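Local coordinates for aromatic-L-amino-acid decarboxylase (PDB 6EEW), which catalyses the pyridoxal-phosphate-dependent decarboxylation of L-tryptophan to tryptamine and of 5-hydroxy-L-tryptophan to serotonin, working as a homodimer, at residues 96-101 against 468-473; 399-404 against 421-426. All blocks are in the same frame, centred on the assembly; numbering follows the deposited sequence.

Interaction 1. Residues 96-101 against 468-473; sequences NFYAFF and LRLAVG. With TRP (tryptophan), chain E.
Arg469 reaches from the end of strand 465-471 to the carbonyl of Phe100, joining the four-stranded antiparallel sheet of this group II decarboxylase to a loop that lines the tryptophan pocket. Its NH2 donates to Phe100 O at 2.6 Å in a nearly straight bond (166°), with the oxygen in the guanidinium plane although the donor stands above the carbonyl plane; NH1 adds a weak second bond. A bend at chi3 (73°) turns the guanidinium back toward the loop. Two residues further along the strand, and two back along the loop, Ala471 N bonds to Tyr98 O at 3.1 Å. Leu470 sets CD1 over one face of the Tyr98 ring, 4.0 Å from its centroid, a CH-pi contact. Phe100 and Phe101 border the bound tryptophan; the 3.1 Å between Phe100 CB and the ligand CB is unusually short and doubtful as it stands. Were Arg469 an alanine, Phe100 O would probably lose its charged donors, and the carbonyls of Thr262 and Ser263 a partner each. Further out, Phe101 stacks on Tyr290, while Phe100 meets Phe124 of the second subunit edge-to-face. The guanidinium itself is fixed in rotation from behind: NH2 also donates to Thr262 O, and NE donates to Ser263 O.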
ATOM      1  N   ASN A  96      22.929 -12.736   8.761  1.00 56.30           N
ATOM      2  CA  ASN A  96      22.693 -13.469   9.995  1.00 55.68           C
ATOM      3  C   ASN A  96      21.306 -13.212  10.562  1.00 52.40           C
ATOM      4  O   ASN A  96      21.046 -13.522  11.727  1.00 55.11           O
ATOM      5  CB  ASN A  96      23.777 -13.129  11.013  1.00 65.15           C
ATOM      6  CG  ASN A  96      25.157 -13.575  10.554  1.00 69.83           C
ATOM      7  OD1 ASN A  96      25.329 -14.692  10.051  1.00 71.48           O
ATOM      8  ND2 ASN A  96      26.144 -12.699  10.708  1.00 70.09           N
ATOM      9  N   PHE A  97      20.407 -12.669   9.751  1.00 50.32           N
ATOM     10  CA  PHE A  97      19.010 -12.498  10.126  1.00 51.70           C
ATOM     11  C   PHE A  97      18.227 -13.731   9.699  1.00 47.12           C
ATOM     12  O   PHE A  97      18.084 -13.986   8.502  1.00 51.11           O
ATOM     13  CB  PHE A  97      18.434 -11.241   9.473  1.00 59.10           C
ATOM     14  CG  PHE A  97      16.969 -11.028   9.740  1.00 56.36           C
ATOM     15  CD1 PHE A  97      16.010 -11.697   8.989  1.00 55.30           C
ATOM     16  CD2 PHE A  97      16.546 -10.160  10.717  1.00 52.99           C
ATOM     17  CE1 PHE A  97      14.663 -11.500   9.224  1.00 49.58           C
ATOM     18  CE2 PHE A  97      15.205  -9.972  10.952  1.00 53.49           C
ATOM     19  CZ  PHE A  97      14.267 -10.645  10.209  1.00 51.00           C
ATOM     20  N   TYR A  98      17.673 -14.460  10.679  1.00 46.23           N
ATOM     21  CA  TYR A  98      16.912 -15.681  10.415  1.00 50.47           C
ATOM     22  C   TYR A  98      15.533 -15.638  11.060  1.00 56.21           C
ATOM     23  O   TYR A  98      14.925 -16.692  11.281  1.00 50.94           O
ATOM     24  CB  TYR A  98      17.653 -16.928  10.915  1.00 46.84           C
ATOM     25  CG  TYR A  98      19.078 -17.031  10.435  1.00 51.07           C
ATOM     26  CD1 TYR A  98      19.373 -17.509   9.170  1.00 51.14           C
ATOM     27  CD2 TYR A  98      20.128 -16.655  11.253  1.00 55.51           C
ATOM     28  CE1 TYR A  98      20.679 -17.589   8.726  1.00 54.28           C
ATOM     29  CE2 TYR A  98      21.434 -16.738  10.818  1.00 57.17           C
ATOM     30  CZ  TYR A  98      21.704 -17.206   9.559  1.00 56.80           C
ATOM     31  OH  TYR A  98      23.005 -17.289   9.127  1.00 63.20           O
ATOM     32  N   ALA A  99      15.036 -14.447  11.377  1.00 59.26           N
ATOM     33  CA  ALA A  99      13.775 -14.283  12.079  1.00 49.78           C
ATOM     34  C   ALA A  99      12.593 -14.292  11.112  1.00 40.89           C
ATOM     35  O   ALA A  99      12.740 -14.129   9.898  1.00 41.11           O
ATOM     36  CB  ALA A  99      13.792 -12.977  12.869  1.00 54.17           C
ATOM     37  N   PHE A 100      11.409 -14.522  11.668  1.00 42.30           N
ATOM     38  CA  PHE A 100      10.168 -14.469  10.909  1.00 42.44           C
ATOM     39  C   PHE A 100      10.296 -15.190   9.575  1.00 45.65           C
ATOM     40  O   PHE A 100      10.489 -16.412   9.532  1.00 50.65           O
ATOM     41  CB  PHE A 100       9.753 -13.011  10.713  1.00 46.63           C
ATOM     42  CG  PHE A 100       9.789 -12.201  11.985  1.00 50.33           C
ATOM     43  CD1 PHE A 100       8.782 -12.323  12.934  1.00 54.59           C
ATOM     44  CD2 PHE A 100      10.837 -11.328  12.238  1.00 54.42           C
ATOM     45  CE1 PHE A 100       8.814 -11.576  14.130  1.00 52.99           C
ATOM     46  CE2 PHE A 100      10.878 -10.583  13.422  1.00 56.11           C
ATOM     47  CZ  PHE A 100       9.862 -10.707  14.364  1.00 53.27           C
ATOM     48  N   PHE A 101      10.132 -14.449   8.485  1.00 43.11           N
ATOM     49  CA  PHE A 101      10.450 -14.868   7.136  1.00 44.36           C
ATOM     50  C   PHE A 101      11.356 -13.810   6.534  1.00 49.33           C
ATOM     51  O   PHE A 101      11.085 -12.619   6.680  1.00 53.90           O
ATOM     52  CB  PHE A 101       9.209 -15.009   6.243  1.00 46.52           C
ATOM     53  CG  PHE A 101       8.415 -16.260   6.473  1.00 48.18           C
ATOM     54  CD1 PHE A 101       9.049 -17.462   6.723  1.00 49.94           C
ATOM     55  CD2 PHE A 101       7.029 -16.233   6.411  1.00 43.92           C
ATOM     56  CE1 PHE A 101       8.322 -18.609   6.924  1.00 48.91           C
ATOM     57  CE2 PHE A 101       6.298 -17.376   6.616  1.00 43.78           C
ATOM     58  CZ  PHE A 101       6.948 -18.571   6.871  1.00 46.85           C
ATOM     59  N   LEU A 468      12.390 -23.074  18.620  1.00 55.49           N
ATOM     60  CA  LEU A 468      13.163 -22.092  17.877  1.00 53.57           C
ATOM     61  C   LEU A 468      12.934 -22.297  16.385  1.00 56.21           C
ATOM     62  O   LEU A 468      12.640 -23.407  15.936  1.00 65.87           O
ATOM     63  CB  LEU A 468      14.652 -22.231  18.200  1.00 58.02           C
ATOM     64  CG  LEU A 468      15.158 -21.824  19.590  1.00 61.41           C
ATOM     65  CD1 LEU A 468      14.523 -22.624  20.715  1.00 59.70           C
ATOM     66  CD2 LEU A 468      16.669 -21.981  19.626  1.00 63.36           C
ATOM     67  N   ARG A 469      13.074 -21.219  15.618  1.00 53.63           N
ATOM     68  CA  ARG A 469      12.936 -21.262  14.169  1.00 49.17           C
ATOM     69  C   ARG A 469      14.204 -20.744  13.515  1.00 50.94           C
ATOM     70  O   ARG A 469      14.807 -19.771  13.981  1.00 57.33           O
ATOM     71  CB  ARG A 469      11.740 -20.442  13.670  1.00 50.19           C
ATOM     72  CG  ARG A 469      10.361 -20.873  14.171  1.00 50.70           C
ATOM     73  CD  ARG A 469       9.344 -19.716  14.100  1.00 44.85           C
ATOM     74  NE  ARG A 469       8.916 -19.381  12.737  1.00 45.80           N
ATOM     75  CZ  ARG A 469       9.542 -18.507  11.942  1.00 45.49           C
ATOM     76  NH1 ARG A 469      10.632 -17.880  12.360  1.00 46.81           N
ATOM     77  NH2 ARG A 469       9.084 -18.258  10.724  1.00 42.88           N
ATOM     78  N   LEU A 470      14.593 -21.388  12.420  1.00 54.05           N
ATOM     79  CA  LEU A 470      15.649 -20.891  11.548  1.00 55.53           C
ATOM     80  C   LEU A 470      15.030 -20.665  10.175  1.00 54.15           C
ATOM     81  O   LEU A 470      14.732 -21.623   9.454  1.00 58.24           O
ATOM     82  CB  LEU A 470      16.821 -21.862  11.477  1.00 50.15           C
ATOM     83  CG  LEU A 470      18.057 -21.212  10.858  1.00 54.04           C
ATOM     84  CD1 LEU A 470      18.735 -20.271  11.880  1.00 51.94           C
ATOM     85  CD2 LEU A 470      19.026 -22.272  10.299  1.00 51.16           C
ATOM     86  N   ALA A 471      14.822 -19.399   9.831  1.00 52.82           N
ATOM     87  CA  ALA A 471      14.192 -19.013   8.572  1.00 54.91           C
ATOM     88  C   ALA A 471      15.313 -18.603   7.623  1.00 56.20           C
ATOM     89  O   ALA A 471      15.764 -17.455   7.612  1.00 57.70           O
ATOM     90  CB  ALA A 471      13.174 -17.899   8.794  1.00 56.94           C
ATOM     91  N   VAL A 472      15.788 -19.566   6.850  1.00 58.95           N
ATOM     92  CA  VAL A 472      16.890 -19.328   5.930  1.00 55.30           C
ATOM     93  C   VAL A 472      16.359 -18.654   4.675  1.00 59.98           C
ATOM     94  O   VAL A 472      15.242 -18.931   4.228  1.00 63.66           O
ATOM     95  CB  VAL A 472      17.614 -20.643   5.606  1.00 45.13           C
ATOM     96  CG1 VAL A 472      18.748 -20.382   4.646  1.00 41.67           C
ATOM     97  CG2 VAL A 472      18.127 -21.284   6.886  1.00 36.91           C
ATOM     98  N   GLY A 473      17.146 -17.744   4.116  1.00 62.35           N
ATOM     99  CA  GLY A 473      16.745 -17.132   2.868  1.00 61.10           C
ATOM    100  C   GLY A 473      17.196 -15.702   2.659  1.00 59.77           C
ATOM    101  O   GLY A 473      17.249 -15.253   1.511  1.00 63.17           O
TER
HETATM  102  N   TRP E 601       5.378 -14.046   8.995  1.00 87.59           N
HETATM  103  CA  TRP E 601       6.142 -13.440  10.075  1.00 81.32           C
HETATM  104  C   TRP E 601       5.245 -13.009  11.233  1.00 84.36           C
HETATM  105  O   TRP E 601       4.986 -11.819  11.424  1.00 85.71           O
HETATM  106  CB  TRP E 601       6.947 -12.252   9.541  1.00 80.57           C
HETATM  107  CG  TRP E 601       6.204 -11.327   8.601  1.00 79.70           C
HETATM  108  CD1 TRP E 601       4.914 -10.897   8.712  1.00 82.40           C
HETATM  109  CD2 TRP E 601       6.723 -10.727   7.397  1.00 75.89           C
HETATM  110  NE1 TRP E 601       4.598 -10.070   7.655  1.00 82.76           N
HETATM  111  CE2 TRP E 601       5.691  -9.950   6.838  1.00 76.28           C
HETATM  112  CE3 TRP E 601       7.960 -10.776   6.744  1.00 71.97           C
HETATM  113  CZ2 TRP E 601       5.856  -9.228   5.661  1.00 71.40           C
HETATM  114  CZ3 TRP E 601       8.123 -10.059   5.575  1.00 70.65           C
HETATM  115  CH2 TRP E 601       7.079  -9.296   5.046  1.00 71.91           C
HETATM  116  OXT TRP E 601       4.768 -13.842  12.013  1.00 86.02           O

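Interaction 2. Residues 399-404 against 421-426; sequences AMAKMF and NFSLVC. Unlike the reference sequence in segment 399-404: Ala401 (reference Gly).
Ala401 and Ser423 bring the two backbones nearest, their CA atoms 5.2 Å apart, where a helical turn faces the loop leading into strand 424-429 and the strand's first residues. The turn is regular, with Phe404 N bonded to Met400 O at 2.9 Å. The pairing illustrates how a helix settles on an antiparallel sheet: a small residue allows the close approach and larger ones fill in alongside. Ala401, which differs from the glycine of the reference sequence, directs its methyl at the 421-426 backbone, where CB touches Ser423 O at 3.4 Å. Val425 divides its two methyls between helical neighbours. CG2 rests against Ala401, 3.6 Å from its O. The other methyl, CG1, lies anti to the backbone N (chi1 -177°), which carries it toward the aromatic ring. There it meets Phe404 CD2 at 3.8 Å, coming in at the ring edge, in its plane, and this side-chain contact is apolar. All five touching residues are buried. Phe404 also packs edge-to-face with Phe427 of the same strand. Beyond the ring, Val482 and Ile489 of helix 479-496 make further contacts, placing Phe404 between helix 375-409, that second helix and the antiparallel sheet.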
ATOM      1  N   ALA A 399      18.128 -25.956   0.150  1.00 42.70           N
ATOM      2  CA  ALA A 399      19.266 -26.847   0.390  1.00 49.62           C
ATOM      3  C   ALA A 399      20.027 -26.448   1.645  1.00 56.80           C
ATOM      4  O   ALA A 399      20.445 -27.314   2.423  1.00 55.44           O
ATOM      5  CB  ALA A 399      20.199 -26.857  -0.818  1.00 45.92           C
ATOM      6  N   MET A 400      20.217 -25.141   1.867  0.71 58.66           N
ATOM      7  CA  MET A 400      20.872 -24.712   3.101  0.71 56.29           C
ATOM      8  C   MET A 400      20.036 -25.081   4.324  0.71 53.23           C
ATOM      9  O   MET A 400      20.581 -25.490   5.360  0.71 54.09           O
ATOM     10  CB  MET A 400      21.172 -23.213   3.048  0.71 55.93           C
ATOM     11  CG  MET A 400      22.376 -22.876   2.156  0.71 57.94           C
ATOM     12  SD  MET A 400      22.801 -21.115   2.045  0.71 61.21           S
ATOM     13  CE  MET A 400      23.457 -20.820   3.675  0.71 62.96           C
ATOM     14  N   ALA A 401      18.706 -24.996   4.211  1.00 50.33           N
ATOM     15  CA  ALA A 401      17.858 -25.396   5.330  1.00 51.80           C
ATOM     16  C   ALA A 401      17.906 -26.906   5.572  1.00 58.27           C
ATOM     17  O   ALA A 401      17.949 -27.355   6.721  1.00 61.68           O
ATOM     18  CB  ALA A 401      16.423 -24.941   5.084  1.00 47.70           C
ATOM     19  N   LYS A 402      17.856 -27.705   4.504  1.00 65.17           N
ATOM     20  CA  LYS A 402      17.964 -29.156   4.649  1.00 61.38           C
ATOM     21  C   LYS A 402      19.280 -29.532   5.310  1.00 56.53           C
ATOM     22  O   LYS A 402      19.329 -30.402   6.192  1.00 55.69           O
ATOM     23  CB  LYS A 402      17.832 -29.815   3.276  1.00 62.15           C
ATOM     24  CG  LYS A 402      17.582 -31.315   3.274  1.00 66.27           C
ATOM     25  CD  LYS A 402      17.349 -31.794   1.844  1.00 69.51           C
ATOM     26  CE  LYS A 402      17.026 -33.285   1.773  1.00 70.94           C
ATOM     27  NZ  LYS A 402      18.165 -34.121   2.215  1.00 69.91           N
ATOM     28  N   MET A 403      20.366 -28.894   4.878  1.00 59.92           N
ATOM     29  CA  MET A 403      21.670 -29.090   5.501  1.00 61.93           C
ATOM     30  C   MET A 403      21.624 -28.761   6.993  1.00 58.94           C
ATOM     31  O   MET A 403      22.152 -29.515   7.825  1.00 54.45           O
ATOM     32  CB  MET A 403      22.693 -28.226   4.762  1.00 69.77           C
ATOM     33  CG  MET A 403      24.137 -28.371   5.165  1.00 83.19           C
ATOM     34  SD  MET A 403      25.166 -27.333   4.095  1.00 91.43           S
ATOM     35  CE  MET A 403      24.599 -25.690   4.543  1.00 87.03           C
ATOM     36  N   PHE A 404      21.013 -27.620   7.353  1.00 53.80           N
ATOM     37  CA  PHE A 404      20.930 -27.261   8.771  1.00 54.66           C
ATOM     38  C   PHE A 404      20.113 -28.277   9.562  1.00 57.46           C
ATOM     39  O   PHE A 404      20.464 -28.623  10.700  1.00 61.29           O
ATOM     40  CB  PHE A 404      20.329 -25.868   8.959  1.00 54.85           C
ATOM     41  CG  PHE A 404      20.181 -25.492  10.406  1.00 53.06           C
ATOM     42  CD1 PHE A 404      21.226 -24.886  11.083  1.00 51.74           C
ATOM     43  CD2 PHE A 404      19.016 -25.797  11.105  1.00 54.25           C
ATOM     44  CE1 PHE A 404      21.111 -24.567  12.418  1.00 57.14           C
ATOM     45  CE2 PHE A 404      18.892 -25.482  12.444  1.00 57.14           C
ATOM     46  CZ  PHE A 404      19.939 -24.860  13.103  1.00 59.40           C
ATOM     47  N   ASN A 421       9.332 -28.301   5.528  1.00 56.36           N
ATOM     48  CA  ASN A 421       8.713 -28.327   4.207  1.00 53.49           C
ATOM     49  C   ASN A 421       9.425 -27.443   3.196  1.00 49.34           C
ATOM     50  O   ASN A 421       9.395 -27.733   1.998  1.00 46.39           O
ATOM     51  CB  ASN A 421       7.263 -27.847   4.289  1.00 60.65           C
ATOM     52  CG  ASN A 421       6.407 -28.701   5.197  1.00 65.87           C
ATOM     53  OD1 ASN A 421       6.436 -29.931   5.124  1.00 63.16           O
ATOM     54  ND2 ASN A 421       5.639 -28.047   6.065  1.00 68.44           N
ATOM     55  N   PHE A 422      10.030 -26.353   3.645  1.00 55.14           N
ATOM     56  CA  PHE A 422      10.653 -25.397   2.743  1.00 55.06           C
ATOM     57  C   PHE A 422      11.990 -24.947   3.321  1.00 59.61           C
ATOM     58  O   PHE A 422      12.911 -25.752   3.478  1.00 56.89           O
ATOM     59  CB  PHE A 422       9.708 -24.210   2.510  1.00 54.08           C
ATOM     60  CG  PHE A 422       8.332 -24.615   2.033  1.00 45.76           C
ATOM     61  CD1 PHE A 422       8.095 -24.870   0.690  1.00 46.82           C
ATOM     62  CD2 PHE A 422       7.290 -24.771   2.927  1.00 42.74           C
ATOM     63  CE1 PHE A 422       6.832 -25.247   0.244  1.00 39.02           C
ATOM     64  CE2 PHE A 422       6.027 -25.143   2.490  1.00 43.92           C
ATOM     65  CZ  PHE A 422       5.803 -25.381   1.136  1.00 40.99           C
ATOM     66  N   SER A 423      12.111 -23.656   3.636  1.00 61.39           N
ATOM     67  CA  SER A 423      13.369 -23.087   4.098  1.00 54.84           C
ATOM     68  C   SER A 423      13.399 -22.848   5.606  1.00 50.07           C
ATOM     69  O   SER A 423      14.412 -22.364   6.127  1.00 56.09           O
ATOM     70  CB  SER A 423      13.663 -21.786   3.352  1.00 55.93           C
ATOM     71  OG  SER A 423      14.763 -21.139   3.946  1.00 67.21           O
ATOM     72  N   LEU A 424      12.310 -23.134   6.312  1.00 39.27           N
ATOM     73  CA  LEU A 424      12.205 -22.837   7.737  1.00 43.35           C
ATOM     74  C   LEU A 424      12.378 -24.125   8.518  1.00 44.03           C
ATOM     75  O   LEU A 424      11.686 -25.108   8.241  1.00 39.65           O
ATOM     76  CB  LEU A 424      10.856 -22.193   8.077  1.00 41.32           C
ATOM     77  CG  LEU A 424      10.437 -22.332   9.539  1.00 44.93           C
ATOM     78  CD1 LEU A 424      11.361 -21.538  10.454  1.00 46.26           C
ATOM     79  CD2 LEU A 424       8.986 -21.919   9.730  1.00 46.51           C
ATOM     80  N   VAL A 425      13.275 -24.106   9.506  1.00 45.44           N
ATOM     81  CA  VAL A 425      13.571 -25.271  10.341  1.00 49.16           C
ATOM     82  C   VAL A 425      13.110 -24.974  11.765  1.00 53.69           C
ATOM     83  O   VAL A 425      13.592 -24.026  12.393  1.00 63.19           O
ATOM     84  CB  VAL A 425      15.072 -25.614  10.313  1.00 47.74           C
ATOM     85  CG1 VAL A 425      15.378 -26.870  11.134  1.00 42.96           C
ATOM     86  CG2 VAL A 425      15.560 -25.749   8.901  1.00 43.37           C
ATOM     87  N   CYS A 426      12.196 -25.790  12.281  1.00 50.75           N
ATOM     88  CA  CYS A 426      11.699 -25.661  13.643  1.00 49.98           C
ATOM     89  C   CYS A 426      12.345 -26.728  14.518  1.00 59.33           C
ATOM     90  O   CYS A 426      12.218 -27.923  14.233  1.00 67.37           O
ATOM     91  CB  CYS A 426      10.177 -25.785  13.678  1.00 55.22           C
ATOM     92  SG  CYS A 426       9.304 -24.517  12.707  1.00 61.19           S
TER

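The two contacts share one sheet, and their centres lie 10 Å apart. Strand 424-429 of interaction 2 runs beside strand 465-471 of interaction 1, and a probable hydrogen bond from Leu470 N to Val425 O (2.8 Å) joins them. Leu470 lies between the two contacts, its CD2 packing at 3.4 Å from Phe404 CG. Arg469 CB likewise touches Leu424 CD1 at 3.4 Å. Their relation to the pocket differs. Residues 96-101 supply Phe100 and Phe101 to the tryptophan site, whereas the Phe422 side chain remains about 12 Å from the ligand. Val425 and Leu470 CD2 thus reach helix 375-409, while Arg469 and Ala471 turn to the pocket loop.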